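Local coordinates for OBG-type G domain-containing protein (Pyrococcus horikoshii, PDB 2E87) that is of unknown function but binds GDP and is probably a GTP-binding protein of the Obg class, related to the nucleolar GTPase NOG1, at residues Arg51-Leu65 and Met95-Glu109. Residues are numbered along the deposited sequence; the frame is centred on the assembly and turned at random.
Sequences RTVSNVVRDNLRKVL and MAGIDWAIRIIRELE
Knobs-into-holes packing between antiparallel helices of the N-terminal helical bundle joins Arg-58 and Leu-65 of helix 38-67 to Ile-102 and Glu-109 of helix 88-117; the axes of segments 51-65 and 95-109 approach to 9.6 Å, with their N-to-C directions 152° apart. Each of the four enters a hole of four residues on the facing helix. Ile-102 runs antiparallel alongside Leu-61, CG1 against CB, and brings CD1 to 3.6 Å from Leu-65 CD1. The other branch of Leu-65, CD2, meets the selenomethionine methyl, Met-95 CE, at 3.5 Å, while Val-64 CG1 rests on Ile-98 CD1. Leu-147 and Leu-150 of helix 144-156 cover this apolar end.

Toward Glu-109 the chemistry turns polar. With its OG anti to the backbone N (chi1 -176°), Ser-54 donates to Glu-109 OE1 at 2.7 Å, arriving from above the carboxylate plane. Arg-58 bends at CG-CD, lays CD against Ile-105 CG2 (3.6 Å) and takes Arg-106 CD over one guanidinium face. Its NH1 lies 3.5 Å from Glu-109 OE1, and Arg-106 NH1 3.1 Å from that same oxygen; both pairings are purely electrostatic, with no N-H aimed at it. Putting an alanine at Arg-58 would probably leave a gap beside Ile-105 and deprive Glu-109 of one cationic partner. One carboxylate thus partly offsets two neighbouring arginines, and is likely to stay ionised between them.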
ATOM      1  N   ARG A  51      -6.928  36.832  -6.067  1.00 41.06           N
ATOM      2  CA  ARG A  51      -7.859  35.744  -5.798  1.00 41.35           C
ATOM      3  C   ARG A  51      -7.677  34.569  -6.737  1.00 43.02           C
ATOM      4  O   ARG A  51      -7.821  33.420  -6.327  1.00 44.21           O
ATOM      5  CB  ARG A  51      -9.312  36.220  -5.898  1.00 45.16           C
ATOM      6  CG  ARG A  51      -9.703  37.275  -4.898  1.00 48.46           C
ATOM      7  CD  ARG A  51     -11.181  37.159  -4.579  1.00 58.46           C
ATOM      8  NE  ARG A  51     -11.676  38.317  -3.843  1.00 70.87           N
ATOM      9  CZ  ARG A  51     -11.976  39.484  -4.408  1.00 76.68           C
ATOM     10  NH1 ARG A  51     -11.836  39.645  -5.722  1.00 76.36           N
ATOM     11  NH2 ARG A  51     -12.417  40.489  -3.657  1.00 77.95           N
ATOM     12  N   THR A  52      -7.386  34.854  -8.003  1.00 38.04           N
ATOM     13  CA  THR A  52      -7.211  33.799  -8.984  1.00 35.99           C
ATOM     14  C   THR A  52      -5.949  32.990  -8.673  1.00 37.69           C
ATOM     15  O   THR A  52      -5.957  31.763  -8.749  1.00 39.21           O
ATOM     16  CB  THR A  52      -7.145  34.384 -10.421  1.00 38.32           C
ATOM     17  OG1 THR A  52      -8.269  35.245 -10.636  1.00 36.22           O
ATOM     18  CG2 THR A  52      -7.189  33.264 -11.464  1.00 25.73           C
ATOM     19  N   VAL A  53      -4.860  33.664  -8.317  1.00 37.39           N
ATOM     20  CA  VAL A  53      -3.639  32.938  -7.988  1.00 34.01           C
ATOM     21  C   VAL A  53      -3.915  32.083  -6.777  1.00 34.52           C
ATOM     22  O   VAL A  53      -3.562  30.917  -6.741  1.00 36.94           O
ATOM     23  CB  VAL A  53      -2.468  33.871  -7.648  1.00 31.73           C
ATOM     24  CG1 VAL A  53      -1.308  33.061  -7.018  1.00 23.28           C
ATOM     25  CG2 VAL A  53      -2.001  34.572  -8.908  1.00 28.05           C
ATOM     26  N   SER A  54      -4.565  32.667  -5.788  1.00 38.67           N
ATOM     27  CA  SER A  54      -4.872  31.932  -4.572  1.00 40.90           C
ATOM     28  C   SER A  54      -5.720  30.692  -4.834  1.00 42.70           C
ATOM     29  O   SER A  54      -5.430  29.616  -4.314  1.00 43.84           O
ATOM     30  CB  SER A  54      -5.583  32.836  -3.570  1.00 41.73           C
ATOM     31  OG  SER A  54      -5.803  32.148  -2.355  1.00 49.46           O
ATOM     32  N   ASN A  55      -6.750  30.835  -5.661  1.00 42.62           N
ATOM     33  CA  ASN A  55      -7.629  29.713  -5.955  1.00 43.89           C
ATOM     34  C   ASN A  55      -7.034  28.621  -6.799  1.00 40.50           C
ATOM     35  O   ASN A  55      -7.281  27.444  -6.556  1.00 39.53           O
ATOM     36  CB  ASN A  55      -8.916  30.187  -6.617  1.00 45.51           C
ATOM     37  CG  ASN A  55      -9.965  30.534  -5.611  1.00 53.01           C
ATOM     38  OD1 ASN A  55      -9.912  31.595  -4.993  1.00 52.24           O
ATOM     39  ND2 ASN A  55     -10.920  29.621  -5.407  1.00 62.09           N
ATOM     40  N   VAL A  56      -6.260  29.004  -7.801  1.00 35.32           N
ATOM     41  CA  VAL A  56      -5.661  28.015  -8.665  1.00 35.98           C
ATOM     42  C   VAL A  56      -4.654  27.177  -7.893  1.00 37.07           C
ATOM     43  O   VAL A  56      -4.631  25.962  -8.023  1.00 39.27           O
ATOM     44  CB  VAL A  56      -5.003  28.696  -9.877  1.00 33.04           C
ATOM     45  CG1 VAL A  56      -4.130  27.717 -10.634  1.00 28.38           C
ATOM     46  CG2 VAL A  56      -6.093  29.223 -10.783  1.00 35.20           C
ATOM     47  N   VAL A  57      -3.838  27.825  -7.070  1.00 37.35           N
ATOM     48  CA  VAL A  57      -2.850  27.094  -6.290  1.00 36.83           C
ATOM     49  C   VAL A  57      -3.529  26.188  -5.270  1.00 40.15           C
ATOM     50  O   VAL A  57      -3.213  25.004  -5.171  1.00 45.69           O
ATOM     51  CB  VAL A  57      -1.900  28.048  -5.542  1.00 28.03           C
ATOM     52  CG1 VAL A  57      -1.084  27.267  -4.531  1.00 31.19           C
ATOM     53  CG2 VAL A  57      -0.999  28.760  -6.527  1.00 22.98           C
ATOM     54  N   ARG A  58      -4.471  26.745  -4.516  1.00 41.12           N
ATOM     55  CA  ARG A  58      -5.145  25.972  -3.493  1.00 38.98           C
ATOM     56  C   ARG A  58      -5.960  24.831  -4.071  1.00 42.36           C
ATOM     57  O   ARG A  58      -6.029  23.764  -3.480  1.00 40.83           O
ATOM     58  CB  ARG A  58      -5.997  26.893  -2.624  1.00 36.15           C
ATOM     59  CG  ARG A  58      -5.158  27.724  -1.646  1.00 37.58           C
ATOM     60  CD  ARG A  58      -5.854  29.021  -1.254  1.00 47.19           C
ATOM     61  NE  ARG A  58      -7.190  28.756  -0.759  1.00 59.37           N
ATOM     62  CZ  ARG A  58      -8.297  29.241  -1.297  1.00 58.26           C
ATOM     63  NH1 ARG A  58      -8.239  30.035  -2.355  1.00 57.23           N
ATOM     64  NH2 ARG A  58      -9.469  28.908  -0.781  1.00 64.51           N
ATOM     65  N   ASP A  59      -6.543  25.030  -5.246  1.00 43.16           N
ATOM     66  CA  ASP A  59      -7.325  23.969  -5.846  1.00 44.44           C
ATOM     67  C   ASP A  59      -6.451  22.800  -6.265  1.00 46.19           C
ATOM     68  O   ASP A  59      -6.793  21.653  -5.982  1.00 49.77           O
ATOM     69  CB  ASP A  59      -8.116  24.485  -7.044  1.00 48.69           C
ATOM     70  CG  ASP A  59      -9.261  25.398  -6.633  1.00 52.88           C
ATOM     71  OD1 ASP A  59      -9.575  25.480  -5.418  1.00 48.49           O
ATOM     72  OD2 ASP A  59      -9.851  26.032  -7.535  1.00 46.42           O
ATOM     73  N   ASN A  60      -5.324  23.072  -6.921  1.00 42.41           N
ATOM     74  CA  ASN A  60      -4.452  21.980  -7.340  1.00 44.79           C
ATOM     75  C   ASN A  60      -3.865  21.256  -6.122  1.00 43.28           C
ATOM     76  O   ASN A  60      -3.919  20.025  -6.040  1.00 40.58           O
ATOM     77  CB  ASN A  60      -3.342  22.483  -8.275  1.00 49.25           C
ATOM     78  CG  ASN A  60      -3.855  22.788  -9.700  1.00 62.53           C
ATOM     79  OD1 ASN A  60      -3.872  21.918 -10.573  1.00 59.40           O
ATOM     80  ND2 ASN A  60      -4.291  24.027  -9.923  1.00 65.58           N
ATOM     81  N   LEU A  61      -3.344  22.006  -5.154  1.00 39.87           N
ATOM     82  CA  LEU A  61      -2.779  21.355  -3.981  1.00 42.17           C
ATOM     83  C   LEU A  61      -3.820  20.535  -3.220  1.00 46.35           C
ATOM     84  O   LEU A  61      -3.563  19.388  -2.856  1.00 47.42           O
ATOM     85  CB  LEU A  61      -2.148  22.383  -3.046  1.00 35.46           C
ATOM     86  CG  LEU A  61      -0.914  23.102  -3.597  1.00 40.71           C
ATOM     87  CD1 LEU A  61      -0.550  24.187  -2.619  1.00 35.85           C
ATOM     88  CD2 LEU A  61       0.265  22.125  -3.812  1.00 31.71           C
ATOM     89  N   ARG A  62      -4.994  21.117  -2.990  1.00 47.96           N
ATOM     90  CA  ARG A  62      -6.052  20.443  -2.256  1.00 46.12           C
ATOM     91  C   ARG A  62      -6.477  19.136  -2.910  1.00 48.68           C
ATOM     92  O   ARG A  62      -6.927  18.216  -2.223  1.00 47.35           O
ATOM     93  CB  ARG A  62      -7.260  21.364  -2.116  1.00 49.84           C
ATOM     94  CG  ARG A  62      -8.321  20.845  -1.173  1.00 51.98           C
ATOM     95  CD  ARG A  62      -9.446  21.852  -1.027  1.00 62.37           C
ATOM     96  NE  ARG A  62      -9.137  22.894  -0.043  1.00 68.47           N
ATOM     97  CZ  ARG A  62      -9.027  24.189  -0.324  1.00 70.30           C
ATOM     98  NH1 ARG A  62      -9.198  24.611  -1.575  1.00 68.10           N
ATOM     99  NH2 ARG A  62      -8.768  25.062   0.651  1.00 64.17           N
ATOM    100  N   LYS A  63      -6.341  19.062  -4.233  1.00 46.59           N
ATOM    101  CA  LYS A  63      -6.691  17.861  -4.985  1.00 47.39           C
ATOM    102  C   LYS A  63      -5.790  16.710  -4.563  1.00 47.15           C
ATOM    103  O   LYS A  63      -6.211  15.556  -4.558  1.00 48.08           O
ATOM    104  CB  LYS A  63      -6.536  18.105  -6.495  1.00 55.96           C
ATOM    105  CG  LYS A  63      -6.529  16.827  -7.334  1.00 66.62           C
ATOM    106  CD  LYS A  63      -6.267  17.075  -8.833  1.00 78.26           C
ATOM    107  CE  LYS A  63      -7.509  17.561  -9.589  1.00 85.59           C
ATOM    108  NZ  LYS A  63      -7.304  17.634 -11.079  1.00 88.15           N
ATOM    109  N   VAL A  64      -4.541  17.027  -4.223  1.00 42.89           N
ATOM    110  CA  VAL A  64      -3.570  16.021  -3.778  1.00 40.12           C
ATOM    111  C   VAL A  64      -3.967  15.431  -2.421  1.00 38.50           C
ATOM    112  O   VAL A  64      -3.891  14.219  -2.201  1.00 35.95           O
ATOM    113  CB  VAL A  64      -2.159  16.632  -3.618  1.00 41.19           C
ATOM    114  CG1 VAL A  64      -1.191  15.569  -3.192  1.00 38.82           C
ATOM    115  CG2 VAL A  64      -1.706  17.274  -4.921  1.00 45.20           C
ATOM    116  N   LEU A  65      -4.373  16.302  -1.509  1.00 32.77           N
ATOM    117  CA  LEU A  65      -4.780  15.874  -0.179  1.00 41.79           C
ATOM    118  C   LEU A  65      -6.081  15.075  -0.212  1.00 47.81           C
ATOM    119  O   LEU A  65      -6.265  14.152   0.583  1.00 47.48           O
ATOM    120  CB  LEU A  65      -4.986  17.078   0.741  1.00 36.71           C
ATOM    121  CG  LEU A  65      -3.845  18.063   0.967  1.00 41.37           C
ATOM    122  CD1 LEU A  65      -4.324  19.188   1.871  1.00 34.94           C
ATOM    123  CD2 LEU A  65      -2.658  17.333   1.586  1.00 36.24           C
HETATM  124  N   MSE A  95       2.847  15.530   2.973  1.00 35.02           N
HETATM  125  CA  MSE A  95       1.441  15.898   2.865  1.00 39.73           C
HETATM  126  C   MSE A  95       1.136  17.082   3.757  1.00 39.43           C
HETATM  127  O   MSE A  95       0.428  17.997   3.351  1.00 42.60           O
HETATM  128  CB  MSE A  95       0.546  14.720   3.239  1.00 43.15           C
HETATM  129  CG  MSE A  95       0.578  13.571   2.242  1.00 41.67           C
HETATM  130 SE   MSE A  95      -0.084  14.048   0.472  1.00 62.78          SE
HETATM  131  CE  MSE A  95      -1.991  13.977   0.851  1.00 53.57           C
ATOM    132  N   ALA A  96       1.676  17.073   4.971  1.00 36.82           N
ATOM    133  CA  ALA A  96       1.440  18.170   5.900  1.00 39.31           C
ATOM    134  C   ALA A  96       2.037  19.472   5.361  1.00 38.39           C
ATOM    135  O   ALA A  96       1.565  20.554   5.673  1.00 37.59           O
ATOM    136  CB  ALA A  96       2.023  17.841   7.277  1.00 36.76           C
ATOM    137  N   GLY A  97       3.082  19.364   4.556  1.00 34.20           N
ATOM    138  CA  GLY A  97       3.664  20.556   3.980  1.00 37.69           C
ATOM    139  C   GLY A  97       2.669  21.156   2.990  1.00 37.06           C
ATOM    140  O   GLY A  97       2.569  22.371   2.848  1.00 37.04           O
ATOM    141  N   ILE A  98       1.926  20.299   2.305  1.00 32.63           N
ATOM    142  CA  ILE A  98       0.938  20.763   1.340  1.00 37.05           C
ATOM    143  C   ILE A  98      -0.186  21.507   2.076  1.00 37.66           C
ATOM    144  O   ILE A  98      -0.538  22.625   1.722  1.00 35.57           O
ATOM    145  CB  ILE A  98       0.385  19.572   0.528  1.00 32.60           C
ATOM    146  CG1 ILE A  98       1.480  19.041  -0.402  1.00 35.47           C
ATOM    147  CG2 ILE A  98      -0.808  19.988  -0.275  1.00 36.13           C
ATOM    148  CD1 ILE A  98       1.012  17.965  -1.380  1.00 39.40           C
ATOM    149  N   ASP A  99      -0.713  20.891   3.129  1.00 40.89           N
ATOM    150  CA  ASP A  99      -1.775  21.494   3.924  1.00 43.96           C
ATOM    151  C   ASP A  99      -1.315  22.841   4.477  1.00 43.99           C
ATOM    152  O   ASP A  99      -2.074  23.815   4.496  1.00 43.96           O
ATOM    153  CB  ASP A  99      -2.167  20.554   5.076  1.00 49.00           C
ATOM    154  CG  ASP A  99      -3.098  21.216   6.082  1.00 57.72           C
ATOM    155  OD1 ASP A  99      -2.597  21.894   7.008  1.00 62.64           O
ATOM    156  OD2 ASP A  99      -4.331  21.072   5.940  1.00 61.32           O
ATOM    157  N   TRP A 100      -0.069  22.891   4.930  1.00 39.52           N
ATOM    158  CA  TRP A 100       0.480  24.118   5.460  1.00 37.85           C
ATOM    159  C   TRP A 100       0.460  25.205   4.373  1.00 39.46           C
ATOM    160  O   TRP A 100       0.032  26.326   4.622  1.00 41.64           O
ATOM    161  CB  TRP A 100       1.916  23.877   5.947  1.00 41.09           C
ATOM    162  CG  TRP A 100       2.653  25.147   6.270  1.00 47.19           C
ATOM    163  CD1 TRP A 100       2.549  25.890   7.409  1.00 45.51           C
ATOM    164  CD2 TRP A 100       3.534  25.874   5.398  1.00 43.06           C
ATOM    165  NE1 TRP A 100       3.307  27.036   7.301  1.00 47.99           N
ATOM    166  CE2 TRP A 100       3.917  27.052   6.074  1.00 41.49           C
ATOM    167  CE3 TRP A 100       4.030  25.644   4.108  1.00 43.10           C
ATOM    168  CZ2 TRP A 100       4.772  28.000   5.505  1.00 40.07           C
ATOM    169  CZ3 TRP A 100       4.883  26.592   3.538  1.00 44.14           C
ATOM    170  CH2 TRP A 100       5.241  27.755   4.240  1.00 44.92           C
ATOM    171  N   ALA A 101       0.907  24.865   3.168  1.00 34.68           N
ATOM    172  CA  ALA A 101       0.960  25.821   2.063  1.00 34.92           C
ATOM    173  C   ALA A 101      -0.433  26.354   1.712  1.00 35.89           C
ATOM    174  O   ALA A 101      -0.611  27.556   1.476  1.00 34.60           O
ATOM    175  CB  ALA A 101       1.606  25.167   0.840  1.00 26.50           C
ATOM    176  N   ILE A 102      -1.420  25.459   1.695  1.00 35.45           N
ATOM    177  CA  ILE A 102      -2.792  25.838   1.386  1.00 37.71           C
ATOM    178  C   ILE A 102      -3.281  26.848   2.406  1.00 41.21           C
ATOM    179  O   ILE A 102      -3.926  27.839   2.067  1.00 41.85           O
ATOM    180  CB  ILE A 102      -3.727  24.618   1.424  1.00 36.54           C
ATOM    181  CG1 ILE A 102      -3.396  23.688   0.266  1.00 36.81           C
ATOM    182  CG2 ILE A 102      -5.172  25.063   1.356  1.00 34.93           C
ATOM    183  CD1 ILE A 102      -4.223  22.438   0.224  1.00 36.04           C
ATOM    184  N   ARG A 103      -2.944  26.595   3.663  1.00 44.57           N
ATOM    185  CA  ARG A 103      -3.366  27.459   4.759  1.00 45.35           C
ATOM    186  C   ARG A 103      -2.734  28.851   4.710  1.00 42.06           C
ATOM    187  O   ARG A 103      -3.432  29.849   4.829  1.00 44.55           O
ATOM    188  CB  ARG A 103      -3.063  26.769   6.098  1.00 52.66           C
ATOM    189  CG  ARG A 103      -4.169  26.849   7.144  1.00 61.24           C
ATOM    190  CD  ARG A 103      -4.438  25.488   7.814  1.00 63.86           C
ATOM    191  NE  ARG A 103      -3.217  24.762   8.166  1.00 65.23           N
ATOM    192  CZ  ARG A 103      -2.225  25.250   8.912  1.00 71.64           C
ATOM    193  NH1 ARG A 103      -2.296  26.483   9.401  1.00 68.80           N
ATOM    194  NH2 ARG A 103      -1.149  24.505   9.160  1.00 66.90           N
ATOM    195  N   ILE A 104      -1.423  28.930   4.529  1.00 39.65           N
ATOM    196  CA  ILE A 104      -0.758  30.228   4.476  1.00 40.07           C
ATOM    197  C   ILE A 104      -1.199  31.059   3.265  1.00 39.90           C
ATOM    198  O   ILE A 104      -1.280  32.288   3.336  1.00 38.85           O
ATOM    199  CB  ILE A 104       0.754  30.069   4.387  1.00 43.58           C
ATOM    200  CG1 ILE A 104       1.198  28.887   5.240  1.00 51.22           C
ATOM    201  CG2 ILE A 104       1.425  31.340   4.858  1.00 47.97           C
ATOM    202  CD1 ILE A 104       0.677  28.933   6.674  1.00 59.64           C
ATOM    203  N   ILE A 105      -1.469  30.387   2.149  1.00 39.07           N
ATOM    204  CA  ILE A 105      -1.882  31.086   0.938  1.00 43.89           C
ATOM    205  C   ILE A 105      -3.269  31.693   1.081  1.00 48.39           C
ATOM    206  O   ILE A 105      -3.532  32.786   0.575  1.00 45.88           O
ATOM    207  CB  ILE A 105      -1.820  30.140  -0.273  1.00 39.96           C
ATOM    208  CG1 ILE A 105      -0.350  29.945  -0.659  1.00 34.09           C
ATOM    209  CG2 ILE A 105      -2.624  30.691  -1.432  1.00 33.74           C
ATOM    210  CD1 ILE A 105      -0.132  28.860  -1.665  1.00 29.98           C
ATOM    211  N   ARG A 106      -4.148  30.982   1.777  1.00 49.27           N
ATOM    212  CA  ARG A 106      -5.497  31.464   2.019  1.00 52.94           C
ATOM    213  C   ARG A 106      -5.398  32.708   2.900  1.00 54.56           C
ATOM    214  O   ARG A 106      -6.060  33.720   2.670  1.00 54.40           O
ATOM    215  CB  ARG A 106      -6.316  30.387   2.734  1.00 52.98           C
ATOM    216  CG  ARG A 106      -7.678  30.871   3.167  1.00 64.89           C
ATOM    217  CD  ARG A 106      -8.503  31.297   1.964  1.00 74.96           C
ATOM    218  NE  ARG A 106      -9.387  32.415   2.279  1.00 81.45           N
ATOM    219  CZ  ARG A 106     -10.308  32.894   1.450  1.00 83.81           C
ATOM    220  NH1 ARG A 106     -10.473  32.346   0.250  1.00 80.06           N
ATOM    221  NH2 ARG A 106     -11.055  33.927   1.816  1.00 85.68           N
ATOM    222  N   GLU A 107      -4.549  32.619   3.911  1.00 50.34           N
ATOM    223  CA  GLU A 107      -4.340  33.718   4.836  1.00 49.23           C
ATOM    224  C   GLU A 107      -3.716  34.908   4.102  1.00 46.54           C
ATOM    225  O   GLU A 107      -4.111  36.055   4.302  1.00 51.79           O
ATOM    226  CB  GLU A 107      -3.426  33.253   5.968  1.00 45.30           C
ATOM    227  CG  GLU A 107      -3.195  34.254   7.070  1.00 55.90           C
ATOM    228  CD  GLU A 107      -2.100  33.794   8.020  1.00 67.82           C
ATOM    229  OE1 GLU A 107      -2.073  32.583   8.348  1.00 67.98           O
ATOM    230  OE2 GLU A 107      -1.273  34.639   8.438  1.00 66.21           O
ATOM    231  N   LEU A 108      -2.740  34.639   3.248  1.00 42.99           N
ATOM    232  CA  LEU A 108      -2.103  35.721   2.516  1.00 42.52           C
ATOM    233  C   LEU A 108      -3.118  36.392   1.597  1.00 37.94           C
ATOM    234  O   LEU A 108      -3.143  37.607   1.488  1.00 41.68           O
ATOM    235  CB  LEU A 108      -0.910  35.197   1.709  1.00 36.69           C
ATOM    236  CG  LEU A 108       0.293  34.784   2.561  1.00 42.11           C
ATOM    237  CD1 LEU A 108       1.353  34.093   1.696  1.00 37.53           C
ATOM    238  CD2 LEU A 108       0.865  36.024   3.237  1.00 36.97           C
ATOM    239  N   GLU A 109      -3.955  35.597   0.946  1.00 35.68           N
ATOM    240  CA  GLU A 109      -4.971  36.131   0.050  1.00 42.18           C
ATOM    241  C   GLU A 109      -5.876  37.119   0.774  1.00 48.03           C
ATOM    242  O   GLU A 109      -6.053  38.253   0.340  1.00 44.74           O
ATOM    243  CB  GLU A 109      -5.838  35.011  -0.523  1.00 36.21           C
ATOM    244  CG  GLU A 109      -7.096  35.529  -1.204  1.00 44.67           C
ATOM    245  CD  GLU A 109      -8.032  34.427  -1.658  1.00 43.52           C
ATOM    246  OE1 GLU A 109      -7.918  33.288  -1.166  1.00 50.65           O
ATOM    247  OE2 GLU A 109      -8.901  34.701  -2.500  1.00 46.12           O
TER